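Local atomic coordinates of putative neuraminyllactose-binding hemagglutinin homolog (Helicobacter pylori, PDB entry 3BGH), a protein that is of undetermined function but may be an outer-membrane lipoprotein adhesin related to neuraminyllactose-binding hemagglutinins. Residues 101-112 and 124-135; 23-33 and 67-76. All coordinates share one frame; numbering follows the deposited sequence.

Contact 1 of 2, residues 101-112 and 124-135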
loop_
_atom_site.group_PDB
_atom_site.type_symbol
_atom_site.label_atom_id
_atom_site.label_comp_id
_atom_site.label_asym_id
_atom_site.label_seq_id
_atom_site.Cartn_x
_atom_site.Cartn_y
_atom_site.Cartn_z
ATOM N N ARG A 101 18.002 3.364 -6.491
ATOM C CA ARG A 101 16.819 3.488 -7.332
ATOM C C ARG A 101 15.565 3.070 -6.512
ATOM O O ARG A 101 15.337 1.885 -6.263
ATOM C CB ARG A 101 17.043 2.626 -8.599
ATOM C CG ARG A 101 15.833 2.251 -9.354
ATOM C CD ARG A 101 16.159 1.984 -10.808
ATOM N NE ARG A 101 15.061 2.482 -11.643
ATOM C CZ ARG A 101 14.856 2.149 -12.916
ATOM N NH1 ARG A 101 15.660 1.286 -13.531
ATOM N NH2 ARG A 101 13.833 2.680 -13.579
ATOM N N MET A 102 14.801 4.070 -6.084
ATOM C CA MET A 102 13.703 3.934 -5.153
ATOM C C MET A 102 12.328 4.012 -5.851
ATOM O O MET A 102 12.027 4.992 -6.536
ATOM C CB MET A 102 13.795 5.022 -4.070
ATOM C CG MET A 102 13.063 4.661 -2.778
ATOM S SD MET A 102 12.995 6.032 -1.581
ATOM C CE MET A 102 14.706 6.669 -1.775
ATOM N N ASP A 103 11.511 2.975 -5.664
ATOM C CA ASP A 103 10.158 2.947 -6.166
ATOM C C ASP A 103 9.160 2.507 -5.089
ATOM O O ASP A 103 9.505 1.761 -4.169
ATOM C CB ASP A 103 10.066 2.043 -7.399
ATOM C CG ASP A 103 11.090 2.423 -8.490
ATOM O OD1 ASP A 103 10.690 3.043 -9.503
ATOM O OD2 ASP A 103 12.299 2.102 -8.339
ATOM N N GLY A 104 7.915 2.954 -5.221
ATOM C CA GLY A 104 6.867 2.610 -4.273
ATOM C C GLY A 104 5.616 3.462 -4.330
ATOM O O GLY A 104 5.295 4.061 -5.361
ATOM N N ASN A 105 4.889 3.489 -3.218
ATOM C CA ASN A 105 3.653 4.244 -3.141
ATOM C C ASN A 105 3.263 4.454 -1.739
ATOM O O ASN A 105 3.647 3.686 -0.836
ATOM C CB ASN A 105 2.480 3.510 -3.863
ATOM C CG ASN A 105 1.892 2.405 -3.020
ATOM O OD1 ASN A 105 2.456 1.300 -2.947
ATOM N ND2 ASN A 105 0.785 2.697 -2.340
ATOM N N VAL A 106 2.479 5.501 -1.550
ATOM C CA VAL A 106 1.858 5.771 -0.271
ATOM C C VAL A 106 0.430 6.209 -0.530
ATOM O O VAL A 106 0.161 6.984 -1.444
ATOM C CB VAL A 106 2.670 6.765 0.620
ATOM C CG1 VAL A 106 2.813 8.099 -0.033
ATOM C CG2 VAL A 106 1.994 6.941 1.982
ATOM N N ALA A 107 -0.500 5.660 0.237
ATOM C CA ALA A 107 -1.898 5.975 0.080
ATOM C C ALA A 107 -2.462 6.277 1.441
ATOM O O ALA A 107 -2.013 5.730 2.442
ATOM C CB ALA A 107 -2.620 4.825 -0.562
ATOM N N ILE A 108 -3.427 7.182 1.478
ATOM C CA ILE A 108 -4.117 7.488 2.710
ATOM C C ILE A 108 -5.613 7.077 2.603
ATOM O O ILE A 108 -6.318 7.391 1.638
ATOM C CB ILE A 108 -3.846 8.948 3.134
ATOM C CG1 ILE A 108 -2.393 9.017 3.602
ATOM C CG2 ILE A 108 -4.777 9.392 4.269
ATOM C CD1 ILE A 108 -1.811 10.345 3.723
ATOM N N LEU A 109 -6.041 6.276 3.572
ATOM C CA LEU A 109 -7.434 5.884 3.717
ATOM C C LEU A 109 -8.071 6.777 4.759
ATOM O O LEU A 109 -7.475 7.100 5.776
ATOM C CB LEU A 109 -7.528 4.440 4.155
ATOM C CG LEU A 109 -7.292 3.361 3.100
ATOM C CD1 LEU A 109 -5.864 3.349 2.554
ATOM C CD2 LEU A 109 -7.609 2.050 3.731
ATOM N N GLU A 110 -9.296 7.180 4.479
ATOM C CA GLU A 110 -9.994 8.158 5.296
ATOM C C GLU A 110 -11.141 7.495 6.017
ATOM O O GLU A 110 -11.698 6.513 5.518
ATOM C CB GLU A 110 -10.490 9.331 4.427
ATOM C CG GLU A 110 -9.323 10.188 3.924
ATOM C CD GLU A 110 -9.740 11.370 3.074
ATOM O OE1 GLU A 110 -10.895 11.412 2.609
ATOM O OE2 GLU A 110 -8.888 12.269 2.868
ATOM N N ASP A 111 -11.451 8.026 7.203
ATOM C CA ASP A 111 -12.706 7.731 7.899
ATOM C C ASP A 111 -12.799 6.266 8.352
ATOM O O ASP A 111 -13.729 5.528 8.002
ATOM C CB ASP A 111 -13.938 8.164 7.064
ATOM C CG ASP A 111 -14.067 9.694 6.926
ATOM O OD1 ASP A 111 -13.623 10.447 7.822
ATOM O OD2 ASP A 111 -14.621 10.159 5.909
ATOM N N ILE A 112 -11.814 5.865 9.144
ATOM C CA ILE A 112 -11.829 4.579 9.812
ATOM C C ILE A 112 -12.145 4.886 11.279
ATOM O O ILE A 112 -11.588 5.846 11.854
ATOM C CB ILE A 112 -10.454 3.877 9.693
ATOM C CG1 ILE A 112 -9.989 3.824 8.246
ATOM C CG2 ILE A 112 -10.506 2.489 10.231
ATOM C CD1 ILE A 112 -8.800 2.902 8.042
ATOM N N VAL A 124 -12.365 8.529 15.149
ATOM C CA VAL A 124 -12.286 8.331 13.714
ATOM C C VAL A 124 -10.880 8.758 13.326
ATOM O O VAL A 124 -10.327 9.707 13.917
ATOM C CB VAL A 124 -13.340 9.148 13.002
ATOM C CG1 VAL A 124 -13.375 8.866 11.468
ATOM C CG2 VAL A 124 -14.709 8.873 13.648
ATOM N N ILE A 125 -10.268 8.033 12.387
ATOM C CA ILE A 125 -8.871 8.286 12.000
ATOM C C ILE A 125 -8.716 8.234 10.492
ATOM O O ILE A 125 -9.584 7.728 9.793
ATOM C CB ILE A 125 -7.897 7.233 12.575
ATOM C CG1 ILE A 125 -8.040 5.896 11.837
ATOM C CG2 ILE A 125 -8.056 7.048 14.076
ATOM C CD1 ILE A 125 -7.038 4.886 12.203
ATOM N N ASP A 126 -7.612 8.783 9.997
ATOM C CA ASP A 126 -7.103 8.462 8.689
ATOM C C ASP A 126 -5.868 7.571 8.887
ATOM O O ASP A 126 -5.215 7.647 9.924
ATOM C CB ASP A 126 -6.736 9.736 7.930
ATOM C CG ASP A 126 -7.953 10.478 7.409
ATOM O OD1 ASP A 126 -9.072 9.897 7.449
ATOM O OD2 ASP A 126 -7.796 11.654 6.970
ATOM N N MET A 127 -5.555 6.730 7.908
ATOM C CA MET A 127 -4.485 5.753 8.053
ATOM C C MET A 127 -3.847 5.469 6.713
ATOM O O MET A 127 -4.548 5.313 5.714
ATOM C CB MET A 127 -5.026 4.433 8.652
ATOM C CG MET A 127 -3.927 3.369 9.016
ATOM S SD MET A 127 -4.546 1.774 9.711
ATOM C CE MET A 127 -5.277 1.129 8.262
ATOM N N SER A 128 -2.526 5.351 6.701
ATOM C CA SER A 128 -1.818 5.064 5.483
ATOM C C SER A 128 -1.668 3.579 5.148
ATOM O O SER A 128 -1.764 2.681 6.007
ATOM C CB SER A 128 -0.428 5.613 5.615
ATOM O OG SER A 128 0.253 4.737 6.488
ATOM N N SER A 129 -1.347 3.340 3.884
ATOM C CA SER A 129 -0.810 2.068 3.426
ATOM C C SER A 129 0.300 2.429 2.448
ATOM O O SER A 129 0.497 3.607 2.128
ATOM C CB SER A 129 -1.901 1.247 2.735
ATOM O OG SER A 129 -2.190 1.787 1.461
ATOM N N GLY A 130 1.002 1.432 1.953
ATOM C CA GLY A 130 2.060 1.626 0.999
ATOM C C GLY A 130 3.372 1.050 1.481
ATOM O O GLY A 130 3.455 0.466 2.519
ATOM N N TYR A 131 4.410 1.253 0.706
ATOM C CA TYR A 131 5.602 0.507 0.862
ATOM C C TYR A 131 6.645 1.089 -0.119
ATOM O O TYR A 131 6.345 1.352 -1.280
ATOM C CB TYR A 131 5.300 -0.988 0.575
ATOM C CG TYR A 131 6.461 -1.909 0.818
ATOM C CD1 TYR A 131 6.595 -2.608 2.017
ATOM C CD2 TYR A 131 7.451 -2.080 -0.157
ATOM C CE1 TYR A 131 7.699 -3.457 2.255
ATOM C CE2 TYR A 131 8.558 -2.948 0.061
ATOM C CZ TYR A 131 8.653 -3.628 1.253
ATOM O OH TYR A 131 9.738 -4.442 1.434
ATOM N N LEU A 132 7.849 1.328 0.383
ATOM C CA LEU A 132 8.939 1.804 -0.441
ATOM C C LEU A 132 10.020 0.777 -0.616
ATOM O O LEU A 132 10.453 0.106 0.336
ATOM C CB LEU A 132 9.530 3.060 0.146
ATOM C CG LEU A 132 8.982 4.320 -0.502
ATOM C CD1 LEU A 132 7.507 4.514 -0.198
ATOM C CD2 LEU A 132 9.781 5.542 -0.034
ATOM N N ASN A 133 10.483 0.675 -1.846
ATOM C CA ASN A 133 11.559 -0.219 -2.139
ATOM C C ASN A 133 12.784 0.481 -2.693
ATOM O O ASN A 133 12.745 1.064 -3.786
ATOM C CB ASN A 133 11.105 -1.251 -3.141
ATOM C CG ASN A 133 12.059 -2.387 -3.228
ATOM O OD1 ASN A 133 12.195 -3.181 -2.271
ATOM N ND2 ASN A 133 12.752 -2.485 -4.352
ATOM N N LEU A 134 13.885 0.388 -1.951
ATOM C CA LEU A 134 15.180 0.820 -2.448
ATOM C C LEU A 134 15.931 -0.315 -3.180
ATOM O O LEU A 134 16.323 -1.285 -2.549
ATOM C CB LEU A 134 16.003 1.354 -1.289
ATOM C CG LEU A 134 17.367 1.969 -1.620
ATOM C CD1 LEU A 134 17.213 3.076 -2.637
ATOM C CD2 LEU A 134 17.960 2.520 -0.360
ATOM N N ASN A 135 16.151 -0.168 -4.499
ATOM C CA ASN A 135 16.947 -1.154 -5.265
ATOM C C ASN A 135 18.437 -0.820 -5.389
ATOM O O ASN A 135 18.810 0.311 -5.691
ATOM C CB ASN A 135 16.322 -1.463 -6.649
ATOM C CG ASN A 135 15.334 -2.648 -6.606
ATOM O OD1 ASN A 135 15.126 -3.253 -5.563
ATOM N ND2 ASN A 135 14.761 -3.001 -7.751
HETATM O O HOH W 1 -0.654 1.002 -0.797
#

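Contact 2 of 2, residues 23-33 and 67-76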
loop_
_atom_site.group_PDB
_atom_site.type_symbol
_atom_site.label_atom_id
_atom_site.label_comp_id
_atom_site.label_asym_id
_atom_site.label_seq_id
_atom_site.Cartn_x
_atom_site.Cartn_y
_atom_site.Cartn_z
ATOM N N PHE A 23 9.272 17.631 5.282
ATOM C CA PHE A 23 10.068 16.602 4.642
ATOM C C PHE A 23 11.569 16.910 4.829
ATOM O O PHE A 23 12.282 17.204 3.886
ATOM C CB PHE A 23 9.601 16.398 3.184
ATOM C CG PHE A 23 8.104 16.049 3.055
ATOM C CD1 PHE A 23 7.338 15.684 4.175
ATOM C CD2 PHE A 23 7.468 16.071 1.813
ATOM C CE1 PHE A 23 5.977 15.362 4.054
ATOM C CE2 PHE A 23 6.101 15.730 1.681
ATOM C CZ PHE A 23 5.369 15.376 2.795
ATOM N N HIS A 24 12.028 16.841 6.084
ATOM C CA HIS A 24 13.449 17.080 6.450
ATOM C C HIS A 24 13.823 16.265 7.701
ATOM O O HIS A 24 13.134 16.305 8.726
ATOM C CB HIS A 24 13.748 18.601 6.632
ATOM C CG HIS A 24 15.190 18.935 6.940
ATOM N ND1 HIS A 24 15.632 19.246 8.217
ATOM C CD2 HIS A 24 16.277 19.035 6.136
ATOM C CE1 HIS A 24 16.928 19.508 8.185
ATOM N NE2 HIS A 24 17.346 19.386 6.933
ATOM N N TYR A 25 14.890 15.480 7.595
ATOM C CA TYR A 25 15.353 14.686 8.723
ATOM C C TYR A 25 16.768 15.202 8.972
ATOM O O TYR A 25 17.546 15.284 8.021
ATOM C CB TYR A 25 15.312 13.188 8.357
ATOM C CG TYR A 25 16.056 12.257 9.300
ATOM C CD1 TYR A 25 15.535 11.955 10.561
ATOM C CD2 TYR A 25 17.280 11.667 8.926
ATOM C CE1 TYR A 25 16.206 11.105 11.449
ATOM C CE2 TYR A 25 17.971 10.796 9.816
ATOM C CZ TYR A 25 17.418 10.522 11.078
ATOM O OH TYR A 25 18.032 9.674 11.981
ATOM N N PRO A 26 17.091 15.608 10.222
ATOM C CA PRO A 26 18.438 16.176 10.418
ATOM C C PRO A 26 19.560 15.139 10.271
ATOM O O PRO A 26 19.680 14.237 11.100
ATOM C CB PRO A 26 18.381 16.737 11.845
ATOM C CG PRO A 26 17.300 15.934 12.536
ATOM C CD PRO A 26 16.295 15.599 11.470
ATOM N N ILE A 27 20.360 15.264 9.212
ATOM C CA ILE A 27 21.550 14.420 9.050
ATOM C C ILE A 27 22.625 14.885 10.032
ATOM O O ILE A 27 23.388 15.800 9.754
ATOM C CB ILE A 27 22.081 14.405 7.587
ATOM C CG1 ILE A 27 20.967 13.937 6.623
ATOM C CG2 ILE A 27 23.331 13.522 7.473
ATOM C CD1 ILE A 27 21.136 14.388 5.172
ATOM N N LYS A 28 22.638 14.271 11.205
ATOM C CA LYS A 28 23.608 14.607 12.233
ATOM C C LYS A 28 24.792 13.648 12.136
ATOM O O LYS A 28 24.605 12.437 12.074
ATOM C CB LYS A 28 22.956 14.567 13.628
ATOM C CG LYS A 28 22.025 15.762 13.905
ATOM C CD LYS A 28 21.142 15.514 15.132
ATOM C CE LYS A 28 20.000 16.531 15.217
ATOM N NZ LYS A 28 18.798 15.941 15.900
ATOM N N GLY A 29 26.002 14.204 12.102
ATOM C CA GLY A 29 27.228 13.411 11.974
ATOM C C GLY A 29 28.379 14.170 11.319
ATOM O O GLY A 29 28.169 15.001 10.424
ATOM N N LYS A 30 29.595 13.874 11.774
ATOM C CA LYS A 30 30.828 14.471 11.236
ATOM C C LYS A 30 31.032 14.115 9.762
ATOM O O LYS A 30 30.844 12.954 9.384
ATOM C CB LYS A 30 32.049 14.025 12.067
ATOM C CG LYS A 30 31.979 12.573 12.579
ATOM C CD LYS A 30 33.236 12.137 13.339
ATOM C CE LYS A 30 32.938 10.946 14.257
ATOM N NZ LYS A 30 34.197 10.372 14.818
ATOM N N GLN A 31 31.394 15.107 8.937
ATOM C CA GLN A 31 31.827 14.858 7.552
ATOM C C GLN A 31 32.973 13.848 7.578
ATOM O O GLN A 31 33.816 13.893 8.481
ATOM C CB GLN A 31 32.268 16.152 6.857
ATOM C CG GLN A 31 32.880 15.965 5.449
ATOM C CD GLN A 31 31.845 15.776 4.320
ATOM O OE1 GLN A 31 30.750 16.351 4.352
ATOM N NE2 GLN A 31 32.210 14.987 3.310
ATOM N N GLU A 32 32.994 12.936 6.610
ATOM C CA GLU A 32 33.939 11.821 6.604
ATOM C C GLU A 32 34.931 12.007 5.457
ATOM O O GLU A 32 34.554 12.508 4.393
ATOM C CB GLU A 32 33.185 10.489 6.445
ATOM C CG GLU A 32 33.772 9.298 7.210
ATOM C CD GLU A 32 33.230 9.158 8.637
ATOM O OE1 GLU A 32 32.246 9.843 8.979
ATOM O OE2 GLU A 32 33.787 8.358 9.424
ATOM N N PRO A 33 36.204 11.616 5.665
ATOM C CA PRO A 33 37.176 11.703 4.580
ATOM C C PRO A 33 36.629 11.085 3.288
ATOM O O PRO A 33 36.120 9.953 3.319
ATOM C CB PRO A 33 38.363 10.881 5.102
ATOM C CG PRO A 33 37.892 10.224 6.395
ATOM C CD PRO A 33 36.811 11.090 6.904
ATOM N N GLN A 67 18.321 15.074 0.225
ATOM C CA GLN A 67 18.801 14.568 1.481
ATOM C C GLN A 67 19.660 13.313 1.380
ATOM O O GLN A 67 20.638 13.173 2.097
ATOM C CB GLN A 67 17.642 14.325 2.396
ATOM C CG GLN A 67 16.945 15.605 2.814
ATOM C CD GLN A 67 16.711 15.605 4.290
ATOM O OE1 GLN A 67 15.652 15.166 4.762
ATOM N NE2 GLN A 67 17.727 16.030 5.049
ATOM N N LEU A 68 19.293 12.390 0.509
ATOM C CA LEU A 68 20.103 11.212 0.326
ATOM C C LEU A 68 21.425 11.556 -0.335
ATOM O O LEU A 68 22.430 10.910 -0.069
ATOM C CB LEU A 68 19.366 10.143 -0.458
ATOM C CG LEU A 68 18.625 9.280 0.534
ATOM C CD1 LEU A 68 17.553 8.488 -0.198
ATOM C CD2 LEU A 68 19.631 8.364 1.342
ATOM N N SER A 69 21.419 12.553 -1.212
ATOM C CA SER A 69 22.683 13.066 -1.730
ATOM C C SER A 69 23.513 13.663 -0.579
ATOM O O SER A 69 24.675 13.287 -0.421
ATOM C CB SER A 69 22.465 14.033 -2.880
ATOM O OG SER A 69 21.993 13.321 -4.016
ATOM N N SER A 70 22.900 14.495 0.270
ATOM C CA SER A 70 23.623 15.120 1.406
ATOM C C SER A 70 24.166 14.127 2.390
ATOM O O SER A 70 25.285 14.287 2.879
ATOM C CB SER A 70 22.769 16.104 2.182
ATOM O OG SER A 70 22.539 17.228 1.381
ATOM N N PHE A 71 23.346 13.130 2.713
ATOM C CA PHE A 71 23.767 12.035 3.556
ATOM C C PHE A 71 24.982 11.324 2.951
ATOM O O PHE A 71 25.964 11.066 3.638
ATOM C CB PHE A 71 22.635 11.034 3.711
ATOM C CG PHE A 71 23.007 9.851 4.527
ATOM C CD1 PHE A 71 22.996 9.927 5.917
ATOM C CD2 PHE A 71 23.382 8.659 3.912
ATOM C CE1 PHE A 71 23.347 8.811 6.699
ATOM C CE2 PHE A 71 23.735 7.550 4.674
ATOM C CZ PHE A 71 23.717 7.625 6.068
ATOM N N LEU A 72 24.913 11.010 1.663
ATOM C CA LEU A 72 25.989 10.289 1.013
ATOM C C LEU A 72 27.299 11.089 0.989
ATOM O O LEU A 72 28.324 10.624 1.476
ATOM C CB LEU A 72 25.557 9.836 -0.377
ATOM C CG LEU A 72 24.532 8.701 -0.296
ATOM C CD1 LEU A 72 23.803 8.605 -1.596
ATOM C CD2 LEU A 72 25.164 7.368 0.106
ATOM N N GLU A 73 27.242 12.303 0.461
ATOM C CA GLU A 73 28.364 13.228 0.479
ATOM C C GLU A 73 28.939 13.347 1.878
ATOM O O GLU A 73 30.109 13.054 2.078
ATOM C CB GLU A 73 27.929 14.577 -0.053
ATOM C CG GLU A 73 27.627 14.534 -1.540
ATOM C CD GLU A 73 26.903 15.775 -2.030
ATOM O OE1 GLU A 73 26.222 16.437 -1.207
ATOM O OE2 GLU A 73 27.004 16.082 -3.247
ATOM N N ARG A 74 28.114 13.694 2.864
ATOM C CA ARG A 74 28.579 13.751 4.245
ATOM C C ARG A 74 29.241 12.437 4.698
ATOM O O ARG A 74 29.758 12.343 5.806
ATOM C CB ARG A 74 27.431 14.108 5.185
ATOM C CG ARG A 74 27.796 14.042 6.652
ATOM C CD ARG A 74 28.047 15.414 7.207
ATOM N NE ARG A 74 26.906 15.908 7.980
ATOM C CZ ARG A 74 25.937 16.686 7.492
ATOM N NH1 ARG A 74 24.941 17.077 8.291
ATOM N NH2 ARG A 74 25.954 17.074 6.207
ATOM N N LYS A 75 29.222 11.424 3.844
ATOM C CA LYS A 75 29.697 10.109 4.247
ATOM C C LYS A 75 30.848 9.705 3.350
ATOM O O LYS A 75 31.409 8.616 3.490
ATOM C CB LYS A 75 28.552 9.100 4.185
ATOM C CG LYS A 75 28.334 8.382 5.499
ATOM C CD LYS A 75 27.529 9.187 6.543
ATOM C CE LYS A 75 27.677 8.518 7.899
ATOM N NZ LYS A 75 26.854 9.118 8.986
ATOM N N GLY A 76 31.176 10.606 2.429
ATOM C CA GLY A 76 32.453 10.581 1.743
ATOM C C GLY A 76 32.350 10.308 0.262
ATOM O O GLY A 76 33.341 10.460 -0.466
#

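Contact 1 of 2, residues 101-112 and 124-135
With CG turned beside its own backbone N (chi1 -76°), Asp126 carries its carboxylate to the strand 101-112, where OD1 accepts the Asp111 N-H at 3.0 Å, nearly along the C-O axis. Glu110 and Asp126 run side by side in the same direction, their carboxylate planes 12° apart and Glu110 OE2 4.3 Å from Asp126 OD2, a proximity of like charges that may be offset at Asp126 by the Asp111 N-H and by His186 ND1, hydrogen-bonded to OD2. Asp111 and Ile112 both face Ile125, a G1 beta bulge that shifts the register by one. Within it Ile125 N gives its hydrogen to Ile112 O at 2.6 Å. Hydrogen-bonded antiparallel pairs alternate with non-hydrogen-bonded ones from Arg101-Asn135 to Leu109-Met127, as in Ala107 N to Ser129 O at 3.0 Å; only Arg101 N to Asn135 O is weak. On one face Ile112 CD1 meets Met127 CE at 4.0 Å. Near the other end, Met102 SD lies 3.6 Å from Leu132 CD2 on the opposite face. Midway, a water joins Asn105 ND2 and Ser129 OG, while Asn105 OD1 bonds Ser129 OG of the second subunit; Leu109 and Tyr131 pack on Tyr131 and Leu109 of that subunit. The pair forms a beta hairpin within the mixed sheet: strand 38-48 flanks 101-112, strand 144-161 flanks 124-135, and helix 186-208 covers the face bearing Met102 and Val106.

Contact 2 of 2, residues 23-33 and 67-76
Gln67 OE1 is gripped twice, by the backbone N-H of Tyr25 at 3.0 Å and by the hydroxyl of Tyr198. The Tyr25 N-H arrives in the carbonyl plane of the amide, on a lone pair, with an N-H...O angle of 158°. Gln67 NE2 returns a bond to Tyr25 O at 3.1 Å, close to the amide plane, and this pair of bonds to one residue fixes the rotation of the amide. His24 lies against the same group, His24 CD2 3.5 Å from Gln67 NE2, ring and amide planes 12° apart. An extended segment without regular secondary structure thus runs over the C-terminal part of helix 54-73, which is followed by a Schellman motif: Gly76 has positive phi, and a type I turn spans Glu73 to Gly76. Ile27 fills the middle, with Ile27 CD1 3.8 Å from Ser70 CB. At the edge of the Phe71 ring, Ile27 CG2 lies 3.9 Å from Phe71 CD1. Arg74 reaches back along the loop through bends at chi2 and chi3 (both 102°), which bring Arg74 NE to Gly29 O at 2.9 Å, near the guanidinium plane, while Ile27 CG2 sits over one face of the guanidinium, toward its rim. Gln31 NE2 adds a weak bond to Glu73 O at 3.1 Å, and Glu32 N another weak one to Arg74 O. Phe71 also touches Thr206 of helix 186-208, and the Tyr25 ring meets that of His199 in the same helix.

Overall arrangement
From the N terminus, the chain first runs as the irregular segment 23-33, then makes strand 38-48 and helix 54-73; contact 2 closes this loop when 67-76, the end of that helix and the turn after it, packs against 23-33. Strand 78-82 and helix 90-95 follow before contact 1, a hairpin whose 101-112 and 124-135 are separated by only 11 residues. The two closures are therefore in series, neither nested nor crossed. Their centres lie about 25 Å apart on opposite sides of the chain centre, yet they touch where Met102 CE packs 3.7 Å from Leu68 CD1. Contact 2 ties the N-terminal segment to the helical layer, contact 1 joins central strands of the sheet, and helix 186-208 touches both.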